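Local coordinates for protein ficolin-3 (Homo sapiens, PDB 2J5Z) that is a lectin of innate immunity that binds sugars such as galactose through a fibrinogen-like recognition domain, probably to mark microbial surfaces, at residues F120-E125 and Y129-G134; A115-F120 and I201-G206. All coordinates share one frame; numbering follows the deposited sequence. Where two conformers were deposited one is given.

Contact 1: F120-E125 and Y129-G134; sequences FRLLGE and YQLALG. With ACT (acetate ion), chain F.
Strand 112-122 and the short strand 131-133 pair here as an antiparallel beta hairpin, where 131-133 joins the antiparallel sheet of the fibrinogen-like domain. Arg121 and Ala132 form the hydrogen-bonded pair, flanked by the non-hydrogen-bonded pairs Phe120 with Leu133 and Leu122 with Leu131. Ala132 N gives a short bond of 2.8 Å to Arg121 O, whereas the return bond from Arg121 N to Ala132 O is more bent, 135° at the hydrogen. Beyond the strands, Leu123 N bonds Gln130 O at 2.9 Å, and Tyr129 N reaches Gly124 O from above the carbonyl plane.

Large apolar residues suit the face that looks into the core. Leu131 holds its CG anti to the backbone N (chi1 177°), which brings CD1 to 3.5 Å from Phe120 CE1, the two side chains crossing at about a right angle, while Leu133 CD1 lies near the plane of the same ring at its edge. Leu122, resting on Leu90 of helix 87-94, sends CD2 to 3.9 Å from Leu131 CD1. On the other face the small Ala132 leaves room for the Arg121 guanidinium, one face of which lies over Ala132 CB. Alongside, Leu123 CD2 runs beside the amide end of Gln130.

At the turn the Tyr129 ring is laid against Glu125, whose CA sits 3.9 Å from the ring centroid in a CH-pi contact. The Glu125 carboxylate bonds Trp69 and forms a salt bridge with Arg73, while Glu125 N binds an acetate ion, probably from the crystallisation liquor. Leu123 O, buried with no conventional hydrogen-bond partner, takes a CA-H...O contact from Tyr129 CA at 3.3 Å. Backbone bonds thus fix the register, while Tyr129 packs its ring on Glu125 and has its hydroxyl bonded to Glu88.

Contact 2: A115-F120 and I201-G206; sequences AHYATF and IDWASG
Trp203 lays the benzene end of its indole against Ala115 and Tyr117, two alternate residues of strand 112-122 whose side chains both point toward the segment 201-206. Its CZ2 does most of the touching, lying 3.7 Å from Ala115 CB and 3.6 Å from Tyr117 OH. The two aromatic side chains come from opposite directions: Trp203 CH2 arrives near the plane of the Tyr117 ring, at its edge, 4.4 Å from Tyr117 CE2. The rings therefore meet at the hydroxyl end of the tyrosine and do not stack.

With CG anti to the backbone N (chi1 -167°), Trp203 reaches out from its loop and bridges a wide gap, for even the nearest CA atoms of the two segments, those of Ala115 and Gly206, are 9.8 Å apart. Tryptophan is long enough to span that distance and flat enough to lie against the strand, while alanine at 115 leaves space for the indole. All three residues are buried, and no hydrogen bond crosses the contact. Polar atoms are satisfied by the neighbouring loop instead, Trp203 NE1 by Gly142 O and Tyr117 OH by Asp143 OD1. Tyr117 thus presents to Trp203 a hydroxyl already engaged, and the contact between them is van der Waals in kind.

Behind Trp203 the chain turns, with Gly206 N bonded to Trp203 O at 2.8 Å, and Ser205 OG is held by Ala141 O and Ser144. Val103 and Leu105 of strand 101-106 also pack on the indole. The Trp203 side chain lies about 10 Å from the bound galactose, and Asp202 next to it bonds Tyr181, a residue of the sugar pocket. This is one of the places where the fibrinogen-like domain packs the irregular loop region next to its galactose pocket on the central sheet.

Contacts 1 and 2 lie with centres about 15 Å apart on the same strand, 112-122, and their ranges share Phe120, though it touches nothing in 201-206. Along the chain contact 1 is nested inside the loop closed by contact 2: the hairpin partner 131-133 follows soon after the strand, and 201-206 comes some 70 residues later. They also touch directly, through Leu133 CD2 packing 3.6 Å from Tyr117 CD1 and a probable hydrogen bond from Gly134 N to Thr119 O. One strand thus pairs with 131-133 near its C-terminal end and meets the galactose-side loop through earlier residues, tying both to one sheet of the fibrinogen-like domain.

Contact 1: F120-E125 and Y129-G134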
loop_
_atom_site.group_PDB
_atom_site.type_symbol
_atom_site.label_atom_id
_atom_site.label_comp_id
_atom_site.label_asym_id
_atom_site.label_seq_id
_atom_site.Cartn_x
_atom_site.Cartn_y
_atom_site.Cartn_z
ATOM N N PHE A 120 -28.184 -0.417 1.683
ATOM C CA PHE A 120 -27.623 -1.734 1.440
ATOM C C PHE A 120 -27.482 -2.426 2.793
ATOM O O PHE A 120 -26.952 -1.855 3.749
ATOM C CB PHE A 120 -26.238 -1.590 0.771
ATOM C CG PHE A 120 -25.446 -2.869 0.660
ATOM C CD1 PHE A 120 -25.436 -3.597 -0.532
ATOM C CD2 PHE A 120 -24.659 -3.318 1.716
ATOM C CE1 PHE A 120 -24.680 -4.770 -0.648
ATOM C CE2 PHE A 120 -23.909 -4.482 1.612
ATOM C CZ PHE A 120 -23.904 -5.199 0.433
ATOM N N ARG A 121 -27.951 -3.659 2.861
ATOM C CA ARG A 121 -27.839 -4.444 4.085
ATOM C C ARG A 121 -27.788 -5.901 3.711
ATOM O O ARG A 121 -28.445 -6.322 2.757
ATOM C CB ARG A 121 -29.059 -4.165 4.972
ATOM C CG ARG A 121 -29.120 -4.950 6.247
ATOM C CD ARG A 121 -30.217 -4.394 7.166
ATOM N NE ARG A 121 -31.524 -4.453 6.518
ATOM C CZ ARG A 121 -32.372 -5.473 6.610
ATOM N NH1 ARG A 121 -32.072 -6.541 7.355
ATOM N NH2 ARG A 121 -33.539 -5.413 5.973
ATOM N N LEU A 122 -26.999 -6.693 4.443
ATOM C CA LEU A 122 -27.062 -8.137 4.250
ATOM C C LEU A 122 -27.686 -8.790 5.470
ATOM O O LEU A 122 -27.367 -8.423 6.611
ATOM C CB LEU A 122 -25.669 -8.749 4.026
ATOM C CG LEU A 122 -24.835 -8.309 2.833
ATOM C CD1 LEU A 122 -23.601 -9.211 2.710
ATOM C CD2 LEU A 122 -25.673 -8.324 1.552
ATOM N N LEU A 123 -28.571 -9.747 5.233
ATOM C CA LEU A 123 -29.100 -10.556 6.332
ATOM C C LEU A 123 -27.980 -11.446 6.843
ATOM O O LEU A 123 -26.882 -11.438 6.276
ATOM C CB LEU A 123 -30.306 -11.373 5.873
ATOM C CG LEU A 123 -31.640 -10.606 5.858
ATOM C CD1 LEU A 123 -31.572 -9.429 4.898
ATOM C CD2 LEU A 123 -32.818 -11.509 5.517
ATOM N N GLY A 124 -28.240 -12.184 7.922
ATOM C CA GLY A 124 -27.218 -13.049 8.540
ATOM C C GLY A 124 -26.977 -14.368 7.811
ATOM O O GLY A 124 -27.585 -14.648 6.778
ATOM N N GLU A 125 -26.074 -15.192 8.337
ATOM C CA GLU A 125 -25.662 -16.401 7.625
ATOM C C GLU A 125 -26.780 -17.448 7.484
ATOM O O GLU A 125 -26.822 -18.203 6.506
ATOM C CB GLU A 125 -24.443 -17.044 8.292
ATOM C CG GLU A 125 -23.836 -18.146 7.435
ATOM C CD GLU A 125 -22.551 -18.707 7.992
ATOM O OE1 GLU A 125 -22.182 -18.334 9.131
ATOM O OE2 GLU A 125 -21.910 -19.522 7.284
ATOM N N TYR A 129 -26.954 -14.632 3.839
ATOM C CA TYR A 129 -26.445 -13.273 3.545
ATOM C C TYR A 129 -27.263 -12.635 2.444
ATOM O O TYR A 129 -26.732 -11.930 1.573
ATOM C CB TYR A 129 -24.933 -13.272 3.225
ATOM C CG TYR A 129 -24.074 -13.737 4.387
ATOM C CD1 TYR A 129 -24.068 -13.038 5.593
ATOM C CD2 TYR A 129 -23.246 -14.864 4.265
ATOM C CE1 TYR A 129 -23.289 -13.455 6.672
ATOM C CE2 TYR A 129 -22.444 -15.288 5.350
ATOM C CZ TYR A 129 -22.484 -14.580 6.538
ATOM O OH TYR A 129 -21.709 -14.980 7.592
ATOM N N GLN A 130 -28.570 -12.871 2.514
ATOM C CA GLN A 130 -29.522 -12.339 1.543
ATOM C C GLN A 130 -29.364 -10.819 1.418
ATOM O O GLN A 130 -29.230 -10.103 2.413
ATOM C CB GLN A 130 -30.942 -12.713 1.976
ATOM C CG GLN A 130 -32.065 -12.177 1.096
ATOM C CD GLN A 130 -33.433 -12.611 1.614
ATOM O OE1 GLN A 130 -33.682 -13.803 1.834
ATOM N NE2 GLN A 130 -34.320 -11.649 1.810
ATOM N N LEU A 131 -29.405 -10.328 0.187
ATOM C CA LEU A 131 -29.280 -8.897 -0.057
ATOM C C LEU A 131 -30.584 -8.176 0.236
ATOM O O LEU A 131 -31.659 -8.604 -0.213
ATOM C CB LEU A 131 -28.910 -8.647 -1.520
ATOM C CG LEU A 131 -28.817 -7.173 -1.961
ATOM C CD1 LEU A 131 -27.750 -6.397 -1.188
ATOM C CD2 LEU A 131 -28.511 -7.152 -3.440
ATOM N N ALA A 132 -30.488 -7.096 1.000
ATOM C CA ALA A 132 -31.599 -6.137 1.134
ATOM C C ALA A 132 -31.153 -4.785 0.556
ATOM O O ALA A 132 -30.410 -4.028 1.193
ATOM C CB ALA A 132 -32.011 -5.989 2.591
ATOM N N LEU A 133 -31.596 -4.502 -0.665
ATOM C CA LEU A 133 -31.139 -3.315 -1.380
ATOM C C LEU A 133 -32.241 -2.264 -1.453
ATOM O O LEU A 133 -33.377 -2.591 -1.777
ATOM C CB LEU A 133 -30.701 -3.714 -2.795
ATOM C CG LEU A 133 -29.955 -2.660 -3.601
ATOM C CD1 LEU A 133 -28.552 -2.451 -3.039
ATOM C CD2 LEU A 133 -29.925 -3.074 -5.084
ATOM N N GLY A 134 -31.883 -1.016 -1.144
ATOM C CA GLY A 134 -32.768 0.138 -1.305
ATOM C C GLY A 134 -32.940 0.525 -2.764
ATOM O O GLY A 134 -32.336 -0.067 -3.662
HETATM C C ACT F . -24.922 -13.630 11.642
HETATM O O ACT F . -24.135 -13.117 12.500
HETATM O OXT ACT F . -24.474 -13.951 10.500
HETATM C CH3 ACT F . -26.359 -13.849 11.964
#

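Contact 2: A115-F120 and I201-G206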
loop_
_atom_site.group_PDB
_atom_site.type_symbol
_atom_site.label_atom_id
_atom_site.label_comp_id
_atom_site.label_asym_id
_atom_site.label_seq_id
_atom_site.Cartn_x
_atom_site.Cartn_y
_atom_site.Cartn_z
ATOM N N ALA A 115 -23.421 3.760 -10.113
ATOM C CA ALA A 115 -24.784 3.415 -9.720
ATOM C C ALA A 115 -24.878 3.647 -8.219
ATOM O O ALA A 115 -23.955 3.307 -7.470
ATOM C CB ALA A 115 -25.095 1.966 -10.064
ATOM N N HIS A 116 -25.979 4.246 -7.796
ATOM C CA HIS A 116 -26.191 4.527 -6.391
ATOM C C HIS A 116 -27.505 3.914 -5.955
ATOM O O HIS A 116 -28.464 3.860 -6.736
ATOM C CB HIS A 116 -26.190 6.031 -6.140
ATOM C CG HIS A 116 -24.839 6.656 -6.278
ATOM N ND1 HIS A 116 -24.188 6.757 -7.489
ATOM C CD2 HIS A 116 -24.014 7.212 -5.358
ATOM C CE1 HIS A 116 -23.016 7.342 -7.306
ATOM N NE2 HIS A 116 -22.890 7.632 -6.023
ATOM N N TYR A 117 -27.533 3.430 -4.715
ATOM C CA TYR A 117 -28.755 2.848 -4.138
ATOM C C TYR A 117 -28.905 3.402 -2.728
ATOM O O TYR A 117 -27.914 3.568 -2.011
ATOM C CB TYR A 117 -28.688 1.313 -4.108
ATOM C CG TYR A 117 -28.577 0.704 -5.486
ATOM C CD1 TYR A 117 -29.716 0.301 -6.179
ATOM C CD2 TYR A 117 -27.330 0.546 -6.105
ATOM C CE1 TYR A 117 -29.623 -0.257 -7.453
ATOM C CE2 TYR A 117 -27.228 0.003 -7.387
ATOM C CZ TYR A 117 -28.378 -0.390 -8.053
ATOM O OH TYR A 117 -28.282 -0.921 -9.319
ATOM N N ALA A 118 -30.141 3.694 -2.330
ATOM C CA ALA A 118 -30.392 4.410 -1.086
ATOM C C ALA A 118 -29.867 3.689 0.155
ATOM O O ALA A 118 -29.370 4.333 1.091
ATOM C CB ALA A 118 -31.902 4.672 -0.936
ATOM N N THR A 119 -30.034 2.365 0.179
ATOM C CA THR A 119 -29.554 1.537 1.299
ATOM C C THR A 119 -28.991 0.198 0.826
ATOM O O THR A 119 -29.287 -0.268 -0.275
ATOM C CB THR A 119 -30.660 1.241 2.366
ATOM O OG1 THR A 119 -31.733 0.514 1.755
ATOM C CG2 THR A 119 -31.204 2.531 3.000
ATOM N N PHE A 120 -28.184 -0.417 1.683
ATOM C CA PHE A 120 -27.623 -1.734 1.440
ATOM C C PHE A 120 -27.482 -2.426 2.793
ATOM O O PHE A 120 -26.952 -1.855 3.749
ATOM C CB PHE A 120 -26.238 -1.590 0.771
ATOM C CG PHE A 120 -25.446 -2.869 0.660
ATOM C CD1 PHE A 120 -25.436 -3.597 -0.532
ATOM C CD2 PHE A 120 -24.659 -3.318 1.716
ATOM C CE1 PHE A 120 -24.680 -4.770 -0.648
ATOM C CE2 PHE A 120 -23.909 -4.482 1.612
ATOM C CZ PHE A 120 -23.904 -5.199 0.433
ATOM N N ILE A 201 -16.844 -9.723 -15.369
ATOM C CA ILE A 201 -17.178 -8.634 -14.440
ATOM C C ILE A 201 -18.119 -7.684 -15.177
ATOM O O ILE A 201 -17.694 -6.692 -15.778
ATOM C CB ILE A 201 -15.901 -7.938 -13.899
ATOM C CG1 ILE A 201 -15.031 -8.974 -13.181
ATOM C CG2 ILE A 201 -16.261 -6.781 -12.968
ATOM C CD1 ILE A 201 -13.618 -8.507 -12.831
ATOM N N ASP A 202 -19.403 -8.038 -15.135
ATOM C CA ASP A 202 -20.421 -7.486 -16.035
ATOM C C ASP A 202 -21.482 -6.668 -15.290
ATOM O O ASP A 202 -21.810 -6.962 -14.138
ATOM C CB ASP A 202 -21.140 -8.616 -16.772
ATOM C CG ASP A 202 -20.210 -9.463 -17.634
ATOM O OD1 ASP A 202 -19.097 -9.007 -17.959
ATOM O OD2 ASP A 202 -20.609 -10.598 -17.982
ATOM N N TRP A 203 -22.008 -5.646 -15.963
ATOM C CA TRP A 203 -23.113 -4.821 -15.458
ATOM C C TRP A 203 -24.077 -4.638 -16.634
ATOM O O TRP A 203 -23.825 -3.818 -17.516
ATOM C CB TRP A 203 -22.579 -3.463 -14.980
ATOM C CG TRP A 203 -23.540 -2.613 -14.142
ATOM C CD1 TRP A 203 -24.319 -1.581 -14.583
ATOM C CD2 TRP A 203 -23.787 -2.722 -12.725
ATOM N NE1 TRP A 203 -25.043 -1.048 -13.532
ATOM C CE2 TRP A 203 -24.741 -1.738 -12.388
ATOM C CE3 TRP A 203 -23.306 -3.571 -11.716
ATOM C CZ2 TRP A 203 -25.205 -1.561 -11.083
ATOM C CZ3 TRP A 203 -23.773 -3.402 -10.422
ATOM C CH2 TRP A 203 -24.711 -2.406 -10.114
ATOM N N ALA A 204 -25.154 -5.422 -16.655
ATOM C CA ALA A 204 -26.017 -5.530 -17.848
ATOM C C ALA A 204 -26.450 -4.192 -18.431
ATOM O O ALA A 204 -26.489 -4.024 -19.656
ATOM C CB ALA A 204 -27.232 -6.401 -17.565
ATOM N N SER A 205 -26.787 -3.248 -17.562
ATOM C CA SER A 205 -27.352 -1.982 -17.998
ATOM C C SER A 205 -26.289 -0.983 -18.440
ATOM O O SER A 205 -26.613 0.098 -18.943
ATOM C CB SER A 205 -28.208 -1.378 -16.890
ATOM O OG SER A 205 -27.397 -0.978 -15.792
ATOM N N GLY A 206 -25.024 -1.340 -18.232
ATOM C CA GLY A 206 -23.909 -0.529 -18.695
ATOM C C GLY A 206 -23.429 -1.055 -20.030
ATOM O O GLY A 206 -23.948 -0.659 -21.074
#